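Local coordinates for protein acarbose Kinase Mak1 (Uncultured bacterium, PDB 6WB4) that probably phosphorylates the antidiabetic drug acarbose with ATP as phosphate donor, as a member of the pfkB carbohydrate kinase family, at residues G266-L278 against A286-C298. Sequence-based numbering, arbitrary orientation.
With ATP (adenosine-5'-triphosphate), chain H.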
ATOM      1  N   GLY B 266     -10.827 -20.436   1.130  1.00 64.04           N
ATOM      2  CA  GLY B 266     -10.058 -21.564   1.622  1.00 44.55           C
ATOM      3  C   GLY B 266      -9.788 -21.504   3.113  1.00 55.26           C
ATOM      4  O   GLY B 266      -9.846 -22.528   3.802  1.00 62.46           O
ATOM      5  N   ASP B 267      -9.549 -20.304   3.634  1.00 50.95           N
ATOM      6  CA  ASP B 267      -9.299 -20.161   5.060  1.00 49.97           C
ATOM      7  C   ASP B 267     -10.531 -20.547   5.871  1.00 58.63           C
ATOM      8  O   ASP B 267     -10.431 -21.202   6.913  1.00 54.37           O
ATOM      9  CB  ASP B 267      -8.885 -18.732   5.381  1.00 45.23           C
ATOM     10  CG  ASP B 267      -7.691 -18.281   4.570  1.00 59.58           C
ATOM     11  OD1 ASP B 267      -6.909 -19.151   4.115  1.00 69.73           O
ATOM     12  OD2 ASP B 267      -7.525 -17.055   4.401  1.00 65.86           O
ATOM     13  N   SER B 268     -11.698 -20.174   5.364  1.00 59.79           N
ATOM     14  CA  SER B 268     -12.948 -20.503   6.029  1.00 50.00           C
ATOM     15  C   SER B 268     -13.294 -21.980   5.920  1.00 60.52           C
ATOM     16  O   SER B 268     -13.871 -22.563   6.845  1.00 65.35           O
ATOM     17  CB  SER B 268     -14.082 -19.654   5.470  1.00 45.35           C
ATOM     18  OG  SER B 268     -13.856 -18.299   5.811  1.00 66.54           O
ATOM     19  N   PHE B 269     -12.950 -22.585   4.789  1.00 68.95           N
ATOM     20  CA  PHE B 269     -13.167 -24.007   4.635  1.00 55.43           C
ATOM     21  C   PHE B 269     -12.401 -24.706   5.753  1.00 58.10           C
ATOM     22  O   PHE B 269     -12.960 -25.526   6.474  1.00 57.47           O
ATOM     23  CB  PHE B 269     -12.709 -24.502   3.259  1.00 46.69           C
ATOM     24  CG  PHE B 269     -13.110 -25.930   2.960  1.00 48.59           C
ATOM     25  CD1 PHE B 269     -12.461 -26.997   3.570  1.00 45.93           C
ATOM     26  CD2 PHE B 269     -14.116 -26.205   2.051  1.00 42.49           C
ATOM     27  CE1 PHE B 269     -12.826 -28.298   3.300  1.00 48.70           C
ATOM     28  CE2 PHE B 269     -14.485 -27.510   1.775  1.00 46.49           C
ATOM     29  CZ  PHE B 269     -13.842 -28.556   2.401  1.00 46.09           C
ATOM     30  N   VAL B 270     -11.128 -24.349   5.906  1.00 59.82           N
ATOM     31  CA  VAL B 270     -10.259 -24.981   6.893  1.00 56.82           C
ATOM     32  C   VAL B 270     -10.784 -24.764   8.319  1.00 62.26           C
ATOM     33  O   VAL B 270     -10.935 -25.727   9.073  1.00 66.81           O
ATOM     34  CB  VAL B 270      -8.797 -24.454   6.773  1.00 47.74           C
ATOM     35  CG1 VAL B 270      -7.944 -24.982   7.888  1.00 46.96           C
ATOM     36  CG2 VAL B 270      -8.177 -24.854   5.416  1.00 48.79           C
ATOM     37  N   ALA B 271     -11.098 -23.518   8.674  1.00 59.07           N
ATOM     38  CA  ALA B 271     -11.563 -23.192  10.031  1.00 57.29           C
ATOM     39  C   ALA B 271     -12.792 -24.012  10.439  1.00 60.24           C
ATOM     40  O   ALA B 271     -12.837 -24.570  11.539  1.00 61.41           O
ATOM     41  CB  ALA B 271     -11.860 -21.713  10.153  1.00 53.45           C
ATOM     42  N   ALA B 272     -13.783 -24.078   9.551  1.00 51.68           N
ATOM     43  CA  ALA B 272     -14.998 -24.842   9.818  1.00 50.18           C
ATOM     44  C   ALA B 272     -14.737 -26.348   9.788  1.00 53.93           C
ATOM     45  O   ALA B 272     -15.285 -27.083  10.611  1.00 67.70           O
ATOM     46  CB  ALA B 272     -16.091 -24.477   8.818  1.00 40.85           C
ATOM     47  N   PHE B 273     -13.915 -26.807   8.845  1.00 58.34           N
ATOM     48  CA  PHE B 273     -13.532 -28.219   8.786  1.00 49.81           C
ATOM     49  C   PHE B 273     -12.903 -28.628  10.112  1.00 52.62           C
ATOM     50  O   PHE B 273     -13.312 -29.605  10.735  1.00 62.45           O
ATOM     51  CB  PHE B 273     -12.549 -28.489   7.641  1.00 49.97           C
ATOM     52  CG  PHE B 273     -12.246 -29.963   7.425  1.00 62.72           C
ATOM     53  CD1 PHE B 273     -11.452 -30.674   8.321  1.00 59.40           C
ATOM     54  CD2 PHE B 273     -12.747 -30.629   6.314  1.00 55.17           C
ATOM     55  CE1 PHE B 273     -11.184 -32.020   8.123  1.00 55.17           C
ATOM     56  CE2 PHE B 273     -12.477 -31.977   6.110  1.00 58.27           C
ATOM     57  CZ  PHE B 273     -11.692 -32.671   7.012  1.00 54.04           C
ATOM     58  N   LEU B 274     -11.891 -27.874  10.526  1.00 46.68           N
ATOM     59  CA  LEU B 274     -11.187 -28.162  11.761  1.00 49.57           C
ATOM     60  C   LEU B 274     -12.120 -28.207  12.962  1.00 54.12           C
ATOM     61  O   LEU B 274     -12.039 -29.122  13.778  1.00 51.86           O
ATOM     62  CB  LEU B 274     -10.086 -27.127  12.001  1.00 50.09           C
ATOM     63  CG  LEU B 274      -8.943 -27.164  10.985  1.00 53.51           C
ATOM     64  CD1 LEU B 274      -7.877 -26.155  11.363  1.00 48.96           C
ATOM     65  CD2 LEU B 274      -8.369 -28.579  10.863  1.00 41.91           C
ATOM     66  N   CYS B 275     -13.019 -27.231  13.058  1.00 61.21           N
ATOM     67  CA  CYS B 275     -13.906 -27.139  14.214  1.00 57.03           C
ATOM     68  C   CYS B 275     -14.837 -28.340  14.294  1.00 58.14           C
ATOM     69  O   CYS B 275     -15.012 -28.921  15.367  1.00 58.23           O
ATOM     70  CB  CYS B 275     -14.703 -25.837  14.183  1.00 41.45           C
ATOM     71  SG  CYS B 275     -13.731 -24.428  14.770  1.00 54.57           S
ATOM     72  N   HIS B 276     -15.411 -28.723  13.157  1.00 51.66           N
ATOM     73  CA  HIS B 276     -16.286 -29.881  13.122  1.00 53.98           C
ATOM     74  C   HIS B 276     -15.531 -31.169  13.430  1.00 62.61           C
ATOM     75  O   HIS B 276     -15.950 -31.951  14.281  1.00 67.07           O
ATOM     76  CB  HIS B 276     -16.952 -30.009  11.758  1.00 40.96           C
ATOM     77  CG  HIS B 276     -18.094 -30.975  11.738  1.00 60.75           C
ATOM     78  ND1 HIS B 276     -17.922 -32.327  11.524  1.00 72.59           N
ATOM     79  CD2 HIS B 276     -19.425 -30.785  11.893  1.00 57.41           C
ATOM     80  CE1 HIS B 276     -19.099 -32.926  11.551  1.00 62.28           C
ATOM     81  NE2 HIS B 276     -20.027 -32.014  11.773  1.00 52.95           N
ATOM     82  N   TYR B 277     -14.410 -31.372  12.744  1.00 57.78           N
ATOM     83  CA  TYR B 277     -13.678 -32.632  12.823  1.00 62.52           C
ATOM     84  C   TYR B 277     -13.146 -32.873  14.224  1.00 57.81           C
ATOM     85  O   TYR B 277     -13.220 -33.985  14.727  1.00 65.14           O
ATOM     86  CB  TYR B 277     -12.530 -32.662  11.811  1.00 55.24           C
ATOM     87  CG  TYR B 277     -11.897 -34.026  11.678  1.00 57.91           C
ATOM     88  CD1 TYR B 277     -12.501 -35.017  10.911  1.00 64.45           C
ATOM     89  CD2 TYR B 277     -10.704 -34.330  12.314  1.00 59.39           C
ATOM     90  CE1 TYR B 277     -11.933 -36.276  10.781  1.00 61.70           C
ATOM     91  CE2 TYR B 277     -10.128 -35.588  12.188  1.00 69.09           C
ATOM     92  CZ  TYR B 277     -10.748 -36.559  11.422  1.00 70.71           C
ATOM     93  OH  TYR B 277     -10.180 -37.817  11.295  1.00 74.16           O
ATOM     94  N   LEU B 278     -12.614 -31.826  14.846  1.00 59.04           N
ATOM     95  CA  LEU B 278     -12.117 -31.912  16.216  1.00 63.96           C
ATOM     96  C   LEU B 278     -13.213 -32.268  17.226  1.00 72.68           C
ATOM     97  O   LEU B 278     -12.926 -32.783  18.305  1.00 73.19           O
ATOM     98  CB  LEU B 278     -11.458 -30.592  16.628  1.00 55.98           C
ATOM     99  CG  LEU B 278     -10.088 -30.240  16.047  1.00 65.05           C
ATOM    100  CD1 LEU B 278      -9.814 -28.743  16.188  1.00 56.37           C
ATOM    101  CD2 LEU B 278      -8.987 -31.047  16.718  1.00 64.47           C
ATOM    102  N   ALA B 286     -17.154 -33.314   8.268  1.00 71.03           N
ATOM    103  CA  ALA B 286     -16.226 -32.206   8.476  1.00 63.95           C
ATOM    104  C   ALA B 286     -15.985 -31.481   7.155  1.00 60.71           C
ATOM    105  O   ALA B 286     -15.794 -30.263   7.122  1.00 61.70           O
ATOM    106  CB  ALA B 286     -14.914 -32.699   9.067  1.00 53.41           C
ATOM    107  N   ALA B 287     -16.001 -32.240   6.065  1.00 55.55           N
ATOM    108  CA  ALA B 287     -15.851 -31.662   4.739  1.00 55.80           C
ATOM    109  C   ALA B 287     -17.041 -30.776   4.383  1.00 62.16           C
ATOM    110  O   ALA B 287     -16.863 -29.698   3.812  1.00 66.45           O
ATOM    111  CB  ALA B 287     -15.678 -32.757   3.701  1.00 53.03           C
ATOM    112  N   ARG B 288     -18.251 -31.221   4.723  1.00 66.12           N
ATOM    113  CA  ARG B 288     -19.448 -30.435   4.430  1.00 64.82           C
ATOM    114  C   ARG B 288     -19.507 -29.183   5.291  1.00 59.79           C
ATOM    115  O   ARG B 288     -19.928 -28.123   4.824  1.00 58.74           O
ATOM    116  CB  ARG B 288     -20.719 -31.268   4.603  1.00 69.24           C
ATOM    117  CG  ARG B 288     -21.254 -31.818   3.279  1.00 71.76           C
ATOM    118  CD  ARG B 288     -22.611 -32.486   3.421  1.00 73.47           C
ATOM    119  NE  ARG B 288     -23.711 -31.535   3.286  1.00 75.12           N
ATOM    120  CZ  ARG B 288     -24.650 -31.340   4.209  1.00 69.28           C
ATOM    121  NH1 ARG B 288     -24.631 -32.034   5.338  1.00 64.54           N
ATOM    122  NH2 ARG B 288     -25.610 -30.453   4.000  1.00 67.08           N
ATOM    123  N   ALA B 289     -19.069 -29.293   6.539  1.00 52.34           N
ATOM    124  CA  ALA B 289     -18.937 -28.103   7.372  1.00 52.72           C
ATOM    125  C   ALA B 289     -17.998 -27.133   6.671  1.00 57.21           C
ATOM    126  O   ALA B 289     -18.288 -25.941   6.570  1.00 63.57           O
ATOM    127  CB  ALA B 289     -18.418 -28.456   8.762  1.00 48.30           C
ATOM    128  N   GLY B 290     -16.886 -27.671   6.164  1.00 61.79           N
ATOM    129  CA  GLY B 290     -15.898 -26.904   5.421  1.00 51.70           C
ATOM    130  C   GLY B 290     -16.523 -26.185   4.245  1.00 57.05           C
ATOM    131  O   GLY B 290     -16.236 -25.007   4.015  1.00 55.72           O
ATOM    132  N   ALA B 291     -17.370 -26.887   3.492  1.00 61.42           N
ATOM    133  CA  ALA B 291     -18.051 -26.276   2.344  1.00 59.20           C
ATOM    134  C   ALA B 291     -18.966 -25.114   2.753  1.00 72.41           C
ATOM    135  O   ALA B 291     -19.007 -24.091   2.058  1.00 70.34           O
ATOM    136  CB  ALA B 291     -18.849 -27.321   1.587  1.00 39.64           C
ATOM    137  N   VAL B 292     -19.677 -25.263   3.880  1.00 65.22           N
ATOM    138  CA  VAL B 292     -20.559 -24.200   4.381  1.00 60.89           C
ATOM    139  C   VAL B 292     -19.734 -22.969   4.737  1.00 57.97           C
ATOM    140  O   VAL B 292     -20.074 -21.841   4.345  1.00 56.51           O
ATOM    141  CB  VAL B 292     -21.403 -24.651   5.613  1.00 59.04           C
ATOM    142  CG1 VAL B 292     -22.144 -23.465   6.225  1.00 53.42           C
ATOM    143  CG2 VAL B 292     -22.393 -25.761   5.235  1.00 51.60           C
ATOM    144  N   GLY B 293     -18.655 -23.190   5.484  1.00 44.09           N
ATOM    145  CA  GLY B 293     -17.717 -22.127   5.788  1.00 48.42           C
ATOM    146  C   GLY B 293     -17.263 -21.444   4.507  1.00 58.98           C
ATOM    147  O   GLY B 293     -17.290 -20.223   4.416  1.00 61.73           O
ATOM    148  N   GLY B 294     -16.872 -22.241   3.510  1.00 52.74           N
ATOM    149  CA  GLY B 294     -16.469 -21.725   2.217  1.00 54.80           C
ATOM    150  C   GLY B 294     -17.537 -20.884   1.529  1.00 65.83           C
ATOM    151  O   GLY B 294     -17.248 -19.797   1.016  1.00 51.06           O
ATOM    152  N   ALA B 295     -18.770 -21.386   1.504  1.00 59.67           N
ATOM    153  CA  ALA B 295     -19.871 -20.667   0.864  1.00 56.43           C
ATOM    154  C   ALA B 295     -20.139 -19.326   1.536  1.00 59.64           C
ATOM    155  O   ALA B 295     -20.429 -18.326   0.872  1.00 67.38           O
ATOM    156  CB  ALA B 295     -21.126 -21.508   0.871  1.00 51.04           C
ATOM    157  N   TRP B 296     -20.033 -19.310   2.857  1.00 65.73           N
ATOM    158  CA  TRP B 296     -20.298 -18.095   3.605  1.00 66.88           C
ATOM    159  C   TRP B 296     -19.315 -17.001   3.226  1.00 69.18           C
ATOM    160  O   TRP B 296     -19.716 -15.882   2.888  1.00 70.92           O
ATOM    161  CB  TRP B 296     -20.233 -18.362   5.105  1.00 55.68           C
ATOM    162  CG  TRP B 296     -20.614 -17.178   5.919  1.00 52.88           C
ATOM    163  CD1 TRP B 296     -19.786 -16.218   6.434  1.00 49.56           C
ATOM    164  CD2 TRP B 296     -21.941 -16.807   6.293  1.00 57.13           C
ATOM    165  NE1 TRP B 296     -20.526 -15.277   7.126  1.00 55.08           N
ATOM    166  CE2 TRP B 296     -21.852 -15.618   7.044  1.00 54.27           C
ATOM    167  CE3 TRP B 296     -23.201 -17.372   6.070  1.00 50.47           C
ATOM    168  CZ2 TRP B 296     -22.973 -14.990   7.569  1.00 61.39           C
ATOM    169  CZ3 TRP B 296     -24.307 -16.748   6.592  1.00 46.00           C
ATOM    170  CH2 TRP B 296     -24.190 -15.569   7.333  1.00 48.84           C
ATOM    171  N   ALA B 297     -18.031 -17.349   3.242  1.00 65.78           N
ATOM    172  CA  ALA B 297     -16.969 -16.408   2.894  1.00 68.13           C
ATOM    173  C   ALA B 297     -17.179 -15.808   1.504  1.00 64.62           C
ATOM    174  O   ALA B 297     -16.958 -14.618   1.297  1.00 64.74           O
ATOM    175  CB  ALA B 297     -15.612 -17.094   2.974  1.00 68.64           C
ATOM    176  N   CYS B 298     -17.603 -16.636   0.558  1.00 61.78           N
ATOM    177  CA  CYS B 298     -17.798 -16.193  -0.816  1.00 68.49           C
ATOM    178  C   CYS B 298     -18.887 -15.133  -0.982  1.00 76.12           C
ATOM    179  O   CYS B 298     -18.875 -14.374  -1.952  1.00 77.89           O
ATOM    180  CB  CYS B 298     -18.119 -17.390  -1.698  1.00 71.84           C
ATOM    181  SG  CYS B 298     -16.707 -18.433  -1.968  1.00 74.57           S
TER
HETATM  182  PG  ATP H 302      -6.821 -18.979  -0.876  0.84197.01           P
HETATM  183  O1G ATP H 302      -7.327 -17.777  -1.640  0.84196.83           O
HETATM  184  O2G ATP H 302      -5.559 -19.597  -1.433  0.84196.21           O
HETATM  185  O3G ATP H 302      -6.822 -18.805   0.624  0.84190.67           O
HETATM  186  PB  ATP H 302      -8.165 -20.760  -2.592  0.84204.80           P
HETATM  187  O1B ATP H 302      -8.340 -19.651  -3.603  0.84204.81           O
HETATM  188  O2B ATP H 302      -7.113 -21.826  -2.807  0.84198.26           O
HETATM  189  O3B ATP H 302      -7.944 -20.103  -1.136  0.84220.98           O
HETATM  190  PA  ATP H 302     -10.410 -22.123  -3.614  0.84214.78           P
HETATM  191  O1A ATP H 302      -9.643 -23.315  -4.138  0.84210.75           O
HETATM  192  O2A ATP H 302     -10.797 -21.011  -4.562  0.84212.69           O
HETATM  193  O3A ATP H 302      -9.585 -21.489  -2.384  0.84214.41           O
HETATM  194  O5' ATP H 302     -11.743 -22.647  -2.867  0.84144.03           O
HETATM  195  C5' ATP H 302     -11.664 -23.180  -1.542  0.84137.72           C
HETATM  196  C4' ATP H 302     -13.003 -23.744  -1.062  0.84129.89           C
HETATM  197  O4' ATP H 302     -13.942 -22.695  -0.805  0.84128.41           O
HETATM  198  C3' ATP H 302     -13.648 -24.685  -2.068  0.84126.90           C
HETATM  199  O3' ATP H 302     -13.428 -26.050  -1.711  0.84129.06           O
HETATM  200  C2' ATP H 302     -15.128 -24.366  -2.015  0.84124.80           C
HETATM  201  O2' ATP H 302     -15.835 -25.338  -1.236  0.84118.30           O
HETATM  202  C1' ATP H 302     -15.221 -22.994  -1.372  0.84128.33           C
HETATM  203  N9  ATP H 302     -15.465 -22.067  -2.498  0.84133.46           N
HETATM  204  C8  ATP H 302     -14.540 -21.280  -3.084  0.84136.46           C
HETATM  205  N7  ATP H 302     -15.075 -20.562  -4.104  0.84135.31           N
HETATM  206  C5  ATP H 302     -16.377 -20.901  -4.182  0.84131.94           C
HETATM  207  C6  ATP H 302     -17.522 -20.515  -5.032  0.84125.83           C
HETATM  208  N6  ATP H 302     -17.370 -19.606  -6.023  0.84124.55           N
HETATM  209  N1  ATP H 302     -18.713 -21.102  -4.784  0.84125.78           N
HETATM  210  C2  ATP H 302     -18.871 -22.006  -3.797  0.84122.95           C
HETATM  211  N3  ATP H 302     -17.877 -22.403  -2.985  0.84120.33           N
HETATM  212  C4  ATP H 302     -16.630 -21.893  -3.124  0.84129.16           C
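Ser268 opens the contact by setting its small side chain against the C-terminal half of segment 286-298: CB lies 3.4 Å from Gly293 O, and OG reaches the methyl of Ala297. Just before it, Gly266 and Asp267 belong to the ATP pocket. Phe269 comes next, its CG anti to the backbone N (chi1 -171°), which lays the ring along the partner helix. Lacking a side chain, Gly290 turns its CA-H to the ring face in a CH-pi contact, CA 3.7 Å from the centroid. The backbones also trade CA-H...O contacts, Phe269 CA to Gly290 O (3.3 Å) and Gly290 CA to Phe269 O. The ring edge turns toward ATP O2', and Val228 and Met230 of strand 226-230 also touch this side chain. The single methyl of Ala272 fits between the backbones, its CB 3.5 Å from Ala289 O and near Gly293 CA. One turn after Phe269, Phe273 is placed likewise, but the Ala286 methyl rather than a glycine CA stands over its ring, 3.7 Å from the centroid. His276 lays CB on Ala289 CB (3.7 Å), and Tyr277 flanks Ala286 with its CB and ring edge. Small residues thus let the two segments, roughly antiparallel (144°), approach to 6.9 Å between axes. Van der Waals, CH-pi and CA-H...O contacts join two walls of the nucleotide site, with Cys298 beside the adenine, so the fit probably rests on complementary surfaces rather than on directional polar bonds.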